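Local coordinates for tumour necrosis factor receptor (Ectromelia virus, PDB 3ON9), which probably helps the virus blunt host defence by binding chemokines through this SECRET domain, the C-terminal part of a receptor that also binds tumour necrosis factor, at residues V11-Y16 / L85-N90; P17-S22 / T35-I40. All coordinates share one frame; numbering follows the deposited sequence.

Contact 1. Residues V11-Y16 / L85-N90; sequences VEINMY and LEIKCN
Leu85 meets both Val11 and Ile13 through one methyl, CD2, while CD1 comes near Val11 alone; of all the residues here it is the one most covered by the other segment. CD2 of Leu85 lies 3.9 Å from CG1 of Val11 and 3.8 Å from CG1 of Ile13, each pair reaching toward one another tip to tip. The leucine CG is anti to the backbone N (chi1 -166°), and the branch beyond it turns CD2 toward strand 8-16, where it faces both partners. Next along the strands the geometry changes: Ile13 and Ile87 slide past each other in opposite directions, with CG2 of Ile13 4.1 Å from CG1 of Ile87. A looser sulfur contact follows, Met15 SD resting 4.4 Å from CG2 of Ile87.

All five residues are buried, and they come from facing layers of a beta-sandwich: strand 8-16 is the middle strand of the five-stranded antiparallel sheet, and strand 82-89 belongs to the mixed sheet packed over it. The short strand axes approach to 10.3 Å and cross at -22°, the near-aligned packing of stacked sheets, joined here by side chains alone.

Backbone hydrogen bonding is directed within the layers instead, Ile13 pairing with Ser65 and Glu12 with Tyr126. Ile40 and Leu123 fill in around Ile13 and Met15. The covalent element lies at the strand end, where Cys89 forms a disulfide with Cys119.

Contact 2. Residues P17-S22 / T35-I40; sequences PVNKTS and TSELTI
Glu37 reaches across to Val18, Asn19 and Lys20 and can be followed outward atom by atom. Its CB points toward the loop 17-22. CG, set between the backbone N and the carbonyl carbon (chi1 71°), comes to 4.0 Å from CG of Lys20, and from there the chain runs extended, so that CD lies beside the same lysine methylene. At the tip the carboxylate is held by both oxygens. OE2 accepts from the backbone N of Asn19 at 2.7 Å, a nearly straight bond (171°), and takes a second, weak one from Lys20 N; OE1 accepts from ND2 of Asn19 at 3.0 Å. Both bonds to Asn19 use syn lone pairs, although amide and carboxylate planes are turned 62° apart. Two-point gripping of this kind should restrict rotation of the carboxylate.

Deeper in, the side chains of Val18 and Leu38 cross at about a right angle, CG1 3.9 Å from CD1. On the exposed side, CE of Lys20 passes 3.5 Å from OG of Ser36. A water bridges the other end, donating to Ser22 O and accepting from Ser36 N.

What shapes the turn that carries Glu37 is Thr35, whose OG1 takes the N-H of Glu37 (3.1 Å) and that of Leu38. This is an ST turn combined with an ST motif, at the tight connection between antiparallel strands 30-34 and 38-45 of the SECRET beta-sandwich.

The two contacts illustrate how chemistry follows depth in a beta-sandwich. Contact 1 is core: its touching residues are all buried and wholly apolar, and it joins one sheet to the other. Contact 2 is partly exposed, lies farther from the chain centre, and relies on a carboxylate, backbone N-H groups and a water to tie the loop after strand 8-16 to a turn of the mixed sheet. They share elements, since 17-22 continues directly from 11-16, and strands 38-45 and 82-89 are neighbours, with a probable hydrogen bond from Lys88 N to Thr39 O at 2.8 Å. Leu38 and Ile40 carry the apolar interior from contact 2 toward contact 1.

Contact 1. Residues V11-Y16 / L85-N90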
ATOM      1  N   VAL A  11      -0.309  -0.904   4.286  1.00 16.42           N
ATOM      2  CA  VAL A  11      -0.120  -0.251   3.005  1.00 16.22           C
ATOM      3  C   VAL A  11      -1.500   0.018   2.427  1.00 18.17           C
ATOM      4  O   VAL A  11      -2.313  -0.893   2.327  1.00 20.02           O
ATOM      5  CB  VAL A  11       0.711  -1.135   2.040  1.00 17.49           C
ATOM      6  CG1 VAL A  11       0.843  -0.453   0.682  1.00 17.71           C
ATOM      7  CG2 VAL A  11       2.085  -1.417   2.631  1.00 17.47           C
ATOM      8  N   GLU A  12      -1.773   1.277   2.086  1.00 15.17           N
ATOM      9  CA  GLU A  12      -3.055   1.671   1.516  1.00 15.47           C
ATOM     10  C   GLU A  12      -2.828   2.340   0.184  1.00 15.32           C
ATOM     11  O   GLU A  12      -1.927   3.167   0.048  1.00 16.90           O
ATOM     12  CB  GLU A  12      -3.775   2.672   2.419  1.00 18.52           C
ATOM     13  CG  GLU A  12      -4.055   2.175   3.812  1.00 22.28           C
ATOM     14  CD  GLU A  12      -4.318   3.320   4.777  1.00 25.88           C
ATOM     15  OE1 GLU A  12      -5.289   4.083   4.561  1.00 25.31           O
ATOM     16  OE2 GLU A  12      -3.542   3.460   5.745  1.00 25.14           O
ATOM     17  N   ILE A  13      -3.663   1.995  -0.788  1.00 14.48           N
ATOM     18  CA  ILE A  13      -3.614   2.623  -2.097  1.00 15.80           C
ATOM     19  C   ILE A  13      -5.022   3.061  -2.497  1.00 15.60           C
ATOM     20  O   ILE A  13      -5.916   2.228  -2.676  1.00 16.00           O
ATOM     21  CB  ILE A  13      -3.035   1.653  -3.176  1.00 12.99           C
ATOM     22  CG1 ILE A  13      -1.718   1.002  -2.710  1.00 17.74           C
ATOM     23  CG2 ILE A  13      -2.810   2.391  -4.488  1.00 16.32           C
ATOM     24  CD1 ILE A  13      -1.880  -0.367  -2.017  1.00 16.50           C
ATOM     25  N   ASN A  14      -5.232   4.371  -2.641  1.00 13.39           N
ATOM     26  CA  ASN A  14      -6.547   4.880  -3.022  1.00 13.78           C
ATOM     27  C   ASN A  14      -6.470   5.458  -4.424  1.00 13.89           C
ATOM     28  O   ASN A  14      -5.493   6.112  -4.762  1.00 15.77           O
ATOM     29  CB  ASN A  14      -7.038   5.911  -1.998  1.00 13.62           C
ATOM     30  CG  ASN A  14      -7.163   5.311  -0.615  1.00 15.24           C
ATOM     31  OD1 ASN A  14      -7.475   4.126  -0.480  1.00 17.38           O
ATOM     32  ND2 ASN A  14      -6.892   6.103   0.417  1.00 16.14           N
ATOM     33  N   MET A  15      -7.468   5.172  -5.253  1.00 14.59           N
ATOM     34  CA  MET A  15      -7.342   5.414  -6.688  1.00 16.22           C
ATOM     35  C   MET A  15      -8.624   5.953  -7.308  1.00 15.60           C
ATOM     36  O   MET A  15      -9.717   5.537  -6.938  1.00 16.80           O
ATOM     37  CB  MET A  15      -6.962   4.108  -7.403  1.00 15.79           C
ATOM     38  CG  MET A  15      -5.669   3.490  -6.890  1.00 15.77           C
ATOM     39  SD  MET A  15      -5.246   1.961  -7.750  1.00 17.26           S
ATOM     40  CE  MET A  15      -6.466   0.844  -7.049  1.00 20.65           C
ATOM     41  N   TYR A  16      -8.480   6.864  -8.262  1.00 14.85           N
ATOM     42  CA  TYR A  16      -9.618   7.375  -9.008  1.00 16.54           C
ATOM     43  C   TYR A  16      -9.154   7.812 -10.389  1.00 13.89           C
ATOM     44  O   TYR A  16      -8.115   8.438 -10.510  1.00 16.79           O
ATOM     45  CB  TYR A  16     -10.233   8.575  -8.277  1.00 18.09           C
ATOM     46  CG  TYR A  16     -11.549   9.011  -8.869  1.00 18.12           C
ATOM     47  CD1 TYR A  16     -12.748   8.530  -8.363  1.00 19.86           C
ATOM     48  CD2 TYR A  16     -11.590   9.874  -9.951  1.00 22.47           C
ATOM     49  CE1 TYR A  16     -13.959   8.904  -8.919  1.00 22.57           C
ATOM     50  CE2 TYR A  16     -12.798  10.257 -10.506  1.00 22.72           C
ATOM     51  CZ  TYR A  16     -13.970   9.771  -9.982  1.00 23.28           C
ATOM     52  OH  TYR A  16     -15.168  10.154 -10.535  1.00 36.50           O
ATOM     53  N   LEU A  85       6.478  -0.600  -3.896  1.00 16.61           N
ATOM     54  CA  LEU A  85       5.112  -0.674  -4.366  1.00 14.87           C
ATOM     55  C   LEU A  85       5.066  -0.099  -5.763  1.00 17.35           C
ATOM     56  O   LEU A  85       5.600   0.975  -6.004  1.00 17.73           O
ATOM     57  CB  LEU A  85       4.235   0.183  -3.453  1.00 19.95           C
ATOM     58  CG  LEU A  85       2.732   0.019  -3.551  1.00 18.87           C
ATOM     59  CD1 LEU A  85       2.320  -1.398  -3.099  1.00 15.17           C
ATOM     60  CD2 LEU A  85       2.045   1.080  -2.697  1.00 21.17           C
ATOM     61  N   GLU A  86       4.438  -0.819  -6.683  1.00 16.58           N
ATOM     62  CA  GLU A  86       4.271  -0.340  -8.044  1.00 19.06           C
ATOM     63  C   GLU A  86       2.808  -0.430  -8.429  1.00 16.88           C
ATOM     64  O   GLU A  86       2.159  -1.456  -8.205  1.00 17.91           O
ATOM     65  CB  GLU A  86       5.112  -1.184  -9.011  1.00 22.20           C
ATOM     66  CG  GLU A  86       4.878  -0.853 -10.484  1.00 24.40           C
ATOM     67  CD  GLU A  86       5.266  -2.001 -11.414  1.00 27.16           C
ATOM     68  OE1 GLU A  86       6.375  -1.940 -11.993  1.00 21.79           O
ATOM     69  OE2 GLU A  86       4.478  -2.969 -11.552  1.00 25.91           O
ATOM     70  N   ILE A  87       2.282   0.663  -8.979  1.00 14.50           N
ATOM     71  CA  ILE A  87       0.935   0.676  -9.529  1.00 15.85           C
ATOM     72  C   ILE A  87       1.058   0.704 -11.053  1.00 17.65           C
ATOM     73  O   ILE A  87       1.581   1.670 -11.627  1.00 19.21           O
ATOM     74  CB  ILE A  87       0.123   1.894  -9.015  1.00 17.52           C
ATOM     75  CG1 ILE A  87      -0.039   1.841  -7.484  1.00 20.28           C
ATOM     76  CG2 ILE A  87      -1.258   1.949  -9.690  1.00 17.71           C
ATOM     77  CD1 ILE A  87       1.147   2.366  -6.681  1.00 19.33           C
ATOM     78  N   LYS A  88       0.585  -0.357 -11.703  1.00 15.98           N
ATOM     79  CA  LYS A  88       0.760  -0.529 -13.149  1.00 16.43           C
ATOM     80  C   LYS A  88      -0.560  -0.413 -13.901  1.00 17.29           C
ATOM     81  O   LYS A  88      -1.457  -1.240 -13.723  1.00 16.87           O
ATOM     82  CB  LYS A  88       1.425  -1.882 -13.443  1.00 17.00           C
ATOM     83  CG  LYS A  88       1.370  -2.335 -14.910  1.00 18.99           C
ATOM     84  CD  LYS A  88       2.130  -1.376 -15.821  1.00 20.22           C
ATOM     85  CE  LYS A  88       2.510  -2.032 -17.151  1.00 21.27           C
ATOM     86  NZ  LYS A  88       1.326  -2.595 -17.880  1.00 19.30           N
ATOM     87  N   CYS A  89      -0.672   0.634 -14.726  1.00 15.98           N
ATOM     88  CA  CYS A  89      -1.826   0.838 -15.597  1.00 16.42           C
ATOM     89  C   CYS A  89      -1.738  -0.080 -16.797  1.00 18.43           C
ATOM     90  O   CYS A  89      -0.650  -0.362 -17.275  1.00 19.58           O
ATOM     91  CB  CYS A  89      -1.863   2.271 -16.139  1.00 16.84           C
ATOM     92  SG  CYS A  89      -2.148   3.566 -14.889  1.00 18.74           S
ATOM     93  N   ASN A  90      -2.892  -0.482 -17.313  1.00 17.53           N
ATOM     94  CA  ASN A  90      -2.945  -1.438 -18.407  1.00 19.60           C
ATOM     95  C   ASN A  90      -2.009  -1.122 -19.561  1.00 23.46           C
ATOM     96  O   ASN A  90      -1.278  -1.998 -20.017  1.00 25.65           O
ATOM     97  CB  ASN A  90      -4.373  -1.599 -18.927  1.00 18.85           C
ATOM     98  CG  ASN A  90      -4.452  -2.595 -20.054  1.00 20.77           C
ATOM     99  OD1 ASN A  90      -4.385  -3.817 -19.828  1.00 21.67           O
ATOM    100  ND2 ASN A  90      -4.563  -2.091 -21.276  1.00 17.79           N
TER

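Contact 2. Residues P17-S22 / T35-I40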
ATOM      1  N   PRO A  17      -9.912   7.465 -11.442  1.00 16.12           N
ATOM      2  CA  PRO A  17     -11.112   6.628 -11.425  1.00 15.39           C
ATOM      3  C   PRO A  17     -10.779   5.171 -11.742  1.00 17.37           C
ATOM      4  O   PRO A  17      -9.840   4.901 -12.500  1.00 19.61           O
ATOM      5  CB  PRO A  17     -11.937   7.175 -12.597  1.00 17.06           C
ATOM      6  CG  PRO A  17     -10.905   7.787 -13.541  1.00 19.15           C
ATOM      7  CD  PRO A  17      -9.593   7.941 -12.801  1.00 18.61           C
ATOM      8  N   VAL A  18     -11.545   4.248 -11.175  1.00 15.63           N
ATOM      9  CA  VAL A  18     -11.444   2.849 -11.585  1.00 17.13           C
ATOM     10  C   VAL A  18     -12.719   2.441 -12.304  1.00 17.90           C
ATOM     11  O   VAL A  18     -13.802   2.978 -12.033  1.00 18.88           O
ATOM     12  CB  VAL A  18     -11.136   1.878 -10.414  1.00 15.60           C
ATOM     13  CG1 VAL A  18      -9.786   2.220  -9.786  1.00 16.41           C
ATOM     14  CG2 VAL A  18     -12.241   1.884  -9.365  1.00 18.10           C
ATOM     15  N   ASN A  19     -12.577   1.513 -13.245  1.00 16.66           N
ATOM     16  CA  ASN A  19     -13.688   1.048 -14.056  1.00 16.64           C
ATOM     17  C   ASN A  19     -14.074  -0.394 -13.761  1.00 20.60           C
ATOM     18  O   ASN A  19     -15.078  -0.883 -14.280  1.00 23.25           O
ATOM     19  CB  ASN A  19     -13.324   1.148 -15.530  1.00 22.23           C
ATOM     20  CG  ASN A  19     -13.010   2.558 -15.949  1.00 27.30           C
ATOM     21  OD1 ASN A  19     -13.887   3.422 -15.949  1.00 24.40           O
ATOM     22  ND2 ASN A  19     -11.754   2.806 -16.312  1.00 24.94           N
ATOM     23  N   LYS A  20     -13.263  -1.070 -12.953  1.00 18.30           N
ATOM     24  CA  LYS A  20     -13.473  -2.484 -12.652  1.00 19.14           C
ATOM     25  C   LYS A  20     -13.580  -2.702 -11.156  1.00 20.06           C
ATOM     26  O   LYS A  20     -12.870  -2.059 -10.375  1.00 19.11           O
ATOM     27  CB  LYS A  20     -12.312  -3.326 -13.183  1.00 21.20           C
ATOM     28  CG  LYS A  20     -11.976  -3.126 -14.650  1.00 22.64           C
ATOM     29  CD  LYS A  20     -13.141  -3.461 -15.545  1.00 25.77           C
ATOM     30  CE  LYS A  20     -12.744  -3.293 -17.000  1.00 34.52           C
ATOM     31  NZ  LYS A  20     -13.876  -3.612 -17.908  1.00 34.84           N
ATOM     32  N   THR A  21     -14.459  -3.617 -10.762  1.00 17.50           N
ATOM     33  CA  THR A  21     -14.635  -3.937  -9.350  1.00 18.86           C
ATOM     34  C   THR A  21     -14.083  -5.317  -9.018  1.00 18.88           C
ATOM     35  O   THR A  21     -13.697  -5.579  -7.881  1.00 19.19           O
ATOM     36  CB  THR A  21     -16.112  -3.824  -8.913  1.00 21.66           C
ATOM     37  OG1 THR A  21     -16.923  -4.734  -9.670  1.00 25.09           O
ATOM     38  CG2 THR A  21     -16.617  -2.394  -9.136  1.00 21.77           C
ATOM     39  N   SER A  22     -14.039  -6.198 -10.012  1.00 18.32           N
ATOM     40  CA  SER A  22     -13.540  -7.548  -9.773  1.00 17.90           C
ATOM     41  C   SER A  22     -12.027  -7.595  -9.769  1.00 17.30           C
ATOM     42  O   SER A  22     -11.376  -7.046 -10.656  1.00 18.94           O
ATOM     43  CB  SER A  22     -14.085  -8.514 -10.823  1.00 18.51           C
ATOM     44  OG  SER A  22     -15.478  -8.698 -10.645  1.00 24.22           O
ATOM     45  N   THR A  35      -6.816  -5.928 -11.124  1.00 15.82           N
ATOM     46  CA  THR A  35      -8.014  -5.986 -11.947  1.00 15.10           C
ATOM     47  C   THR A  35      -7.489  -6.136 -13.364  1.00 16.92           C
ATOM     48  O   THR A  35      -6.284  -6.301 -13.560  1.00 18.02           O
ATOM     49  CB  THR A  35      -8.842  -4.696 -11.843  1.00 17.33           C
ATOM     50  OG1 THR A  35      -8.078  -3.588 -12.346  1.00 17.76           O
ATOM     51  CG2 THR A  35      -9.209  -4.432 -10.400  1.00 14.55           C
ATOM     52  N   SER A  36      -8.369  -6.081 -14.352  1.00 17.46           N
ATOM     53  CA  SER A  36      -7.919  -6.187 -15.730  1.00 19.09           C
ATOM     54  C   SER A  36      -7.327  -4.869 -16.216  1.00 18.12           C
ATOM     55  O   SER A  36      -6.840  -4.800 -17.341  1.00 20.10           O
ATOM     56  CB  SER A  36      -9.072  -6.585 -16.645  1.00 18.84           C
ATOM     57  OG  SER A  36     -10.138  -5.654 -16.548  1.00 22.34           O
ATOM     58  N   GLU A  37      -7.377  -3.820 -15.388  1.00 17.04           N
ATOM     59  CA  GLU A  37      -6.863  -2.506 -15.815  1.00 18.34           C
ATOM     60  C   GLU A  37      -5.732  -1.952 -14.940  1.00 16.79           C
ATOM     61  O   GLU A  37      -5.015  -1.039 -15.355  1.00 18.48           O
ATOM     62  CB  GLU A  37      -7.997  -1.476 -15.912  1.00 17.82           C
ATOM     63  CG  GLU A  37      -8.527  -1.063 -14.553  1.00 19.01           C
ATOM     64  CD  GLU A  37      -9.649  -0.042 -14.619  1.00 20.69           C
ATOM     65  OE1 GLU A  37      -9.961   0.477 -15.711  1.00 23.33           O
ATOM     66  OE2 GLU A  37     -10.226   0.226 -13.552  1.00 19.11           O
ATOM     67  N   LEU A  38      -5.572  -2.501 -13.737  1.00 17.14           N
ATOM     68  CA  LEU A  38      -4.571  -2.002 -12.788  1.00 16.77           C
ATOM     69  C   LEU A  38      -3.974  -3.147 -11.996  1.00 16.47           C
ATOM     70  O   LEU A  38      -4.698  -4.038 -11.567  1.00 16.84           O
ATOM     71  CB  LEU A  38      -5.218  -1.013 -11.798  1.00 19.08           C
ATOM     72  CG  LEU A  38      -5.395   0.424 -12.284  1.00 22.08           C
ATOM     73  CD1 LEU A  38      -6.520   1.126 -11.521  1.00 21.17           C
ATOM     74  CD2 LEU A  38      -4.096   1.192 -12.166  1.00 19.58           C
ATOM     75  N   THR A  39      -2.656  -3.126 -11.788  1.00 17.28           N
ATOM     76  CA  THR A  39      -2.030  -4.114 -10.912  1.00 16.37           C
ATOM     77  C   THR A  39      -1.209  -3.369  -9.870  1.00 17.25           C
ATOM     78  O   THR A  39      -0.450  -2.456 -10.199  1.00 16.44           O
ATOM     79  CB  THR A  39      -1.106  -5.074 -11.672  1.00 14.89           C
ATOM     80  OG1 THR A  39      -1.850  -5.746 -12.698  1.00 16.03           O
ATOM     81  CG2 THR A  39      -0.516  -6.127 -10.711  1.00 16.79           C
ATOM     82  N   ILE A  40      -1.387  -3.755  -8.614  1.00 15.40           N
ATOM     83  CA  ILE A  40      -0.585  -3.205  -7.527  1.00 15.23           C
ATOM     84  C   ILE A  40       0.323  -4.318  -7.018  1.00 15.65           C
ATOM     85  O   ILE A  40      -0.160  -5.374  -6.598  1.00 16.27           O
ATOM     86  CB  ILE A  40      -1.454  -2.692  -6.377  1.00 15.48           C
ATOM     87  CG1 ILE A  40      -2.491  -1.686  -6.893  1.00 17.53           C
ATOM     88  CG2 ILE A  40      -0.568  -2.070  -5.288  1.00 15.00           C
ATOM     89  CD1 ILE A  40      -3.573  -1.348  -5.876  1.00 18.99           C
TER
HETATM   90  O   HOH W   1     -11.121  -6.651 -13.445  1.00 19.21           O